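PDB 5C2V: hydrazine synthase alpha subunit, which condenses hydroxylamine, made in the gamma subunit, with ammonia to yield hydrazine, the second half-reaction of the hydrazine synthase complex. Local coordinates for residues I209-H213 with L214-I218. Residues are numbered along the deposited sequence; the frame is centred on the assembly and turned at random.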
# COMPACT_ATOMS: atom_id res chain seq x y z
N ILE D 209 -4.87 32.53 26.89
CA ILE D 209 -5.42 33.80 26.42
C ILE D 209 -6.69 34.14 27.21
O ILE D 209 -7.60 33.32 27.30
CB ILE D 209 -5.72 33.77 24.92
CG1 ILE D 209 -4.47 33.35 24.14
CG2 ILE D 209 -6.21 35.13 24.44
CD1 ILE D 209 -4.72 33.11 22.66
N GLU D 210 -6.72 35.34 27.78
CA GLU D 210 -7.86 35.77 28.58
C GLU D 210 -8.85 36.62 27.79
O GLU D 210 -8.47 37.47 27.00
CB GLU D 210 -7.39 36.56 29.81
CG GLU D 210 -7.03 35.71 31.01
CD GLU D 210 -6.79 36.53 32.26
OE1 GLU D 210 -5.76 37.23 32.33
OE2 GLU D 210 -7.64 36.49 33.18
N PHE D 211 -10.14 36.36 28.02
CA PHE D 211 -11.22 37.15 27.44
C PHE D 211 -12.04 37.79 28.56
O PHE D 211 -13.08 37.25 28.96
CB PHE D 211 -12.11 36.29 26.55
CG PHE D 211 -11.42 35.77 25.31
CD1 PHE D 211 -10.39 36.48 24.73
CD2 PHE D 211 -11.81 34.57 24.74
CE1 PHE D 211 -9.75 36.00 23.60
CE2 PHE D 211 -11.18 34.09 23.61
CZ PHE D 211 -10.15 34.81 23.04
N PRO D 212 -11.57 38.94 29.07
CA PRO D 212 -12.16 39.64 30.22
C PRO D 212 -13.58 40.13 29.97
O PRO D 212 -14.44 39.98 30.83
CB PRO D 212 -11.21 40.83 30.43
CG PRO D 212 -9.95 40.46 29.72
CD PRO D 212 -10.39 39.65 28.55
N HIS D 213 -13.82 40.72 28.80
CA HIS D 213 -15.12 41.30 28.49
C HIS D 213 -16.20 40.22 28.33
O HIS D 213 -17.39 40.50 28.50
CB HIS D 213 -15.04 42.17 27.23
CG HIS D 213 -14.34 41.52 26.08
ND1 HIS D 213 -12.97 41.46 25.99
CD2 HIS D 213 -14.82 40.92 24.97
CE1 HIS D 213 -12.63 40.83 24.88
NE2 HIS D 213 -13.73 40.50 24.24
N LEU D 214 -15.77 39.01 28.01
CA LEU D 214 -16.69 37.88 27.91
C LEU D 214 -16.68 37.02 29.18
O LEU D 214 -17.45 36.06 29.28
CB LEU D 214 -16.34 37.02 26.70
CG LEU D 214 -16.30 37.77 25.37
CD1 LEU D 214 -15.90 36.85 24.23
CD2 LEU D 214 -17.65 38.42 25.09
N ASN D 215 -15.82 37.38 30.13
CA ASN D 215 -15.63 36.60 31.36
C ASN D 215 -15.30 35.14 31.06
O ASN D 215 -15.88 34.23 31.65
CB ASN D 215 -16.87 36.69 32.25
CG ASN D 215 -16.60 36.23 33.68
OD1 ASN D 215 -15.54 36.50 34.24
ND2 ASN D 215 -17.57 35.53 34.26
N THR D 216 -14.37 34.92 30.14
CA THR D 216 -13.96 33.56 29.77
C THR D 216 -12.45 33.47 29.63
O THR D 216 -11.78 34.48 29.48
CB THR D 216 -14.62 33.09 28.46
OG1 THR D 216 -14.28 34.00 27.40
CG2 THR D 216 -16.13 33.04 28.60
N THR D 217 -11.91 32.25 29.68
CA THR D 217 -10.47 32.07 29.49
C THR D 217 -10.17 30.83 28.65
O THR D 217 -10.83 29.81 28.81
CB THR D 217 -9.73 31.97 30.84
OG1 THR D 217 -10.09 33.08 31.67
CG2 THR D 217 -8.22 31.97 30.64
N ILE D 218 -9.19 30.91 27.76
CA ILE D 218 -8.84 29.76 26.93
C ILE D 218 -7.39 29.30 27.09
O ILE D 218 -6.48 30.11 27.28
CB ILE D 218 -9.10 30.04 25.43
CG1 ILE D 218 -8.37 31.30 24.98
CG2 ILE D 218 -10.59 30.16 25.16
CD1 ILE D 218 -8.52 31.60 23.51
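Phe211 and Ile218 meet on one face of a tight beta hairpin, where CD1 of Ile218 reaches CZ of the Phe211 ring at 3.6 Å. Ile218 extends its chain from a CG1 set between its backbone N and carbonyl carbon (chi1 54°), and this carries CD1 to the ring while CG1 packs 3.6 Å from CB of Ile209. Thr216 borders the ring differently: its OG1 lies at the edge, in the ring plane, 3.3 Å from Phe211 CB. On the opposite face, Glu210 and Thr217 lie side by side, with CG of the former 3.9 Å from CG2 of the latter.

Backbone bonds set this register. Ile218 N donates almost straight to Ile209 O at 2.9 Å, whereas the return bond from Ile209 N to Ile218 O is weak. Phe211 and Thr216 form the other hydrogen-bonded pair, joined by Phe211 N to Thr216 O and Thr216 N to Phe211 O, both 2.9 Å. The strands are linked by a type I turn from Pro212 to Asn215, closed by Asn215 N to Pro212 O at 3.0 Å, the donor standing above the carbonyl plane rather than on a lone pair. Asn215 and Thr216 together face Phe211 as a G1 bulge, and Asn215 takes up the left-handed conformation (phi 54°, psi 47°) usual at this position of such a bulge.

Asp120 and Leu121 also touch Phe211, and strand 216-220 continues the sheet by pairing with strand 186-191. The buried Thr216 hydroxyl, set beside an apolar ring, is paid for by a hydrogen bond to the carbonyl of Met118, which ties the hairpin to the chain just after strand 116-117.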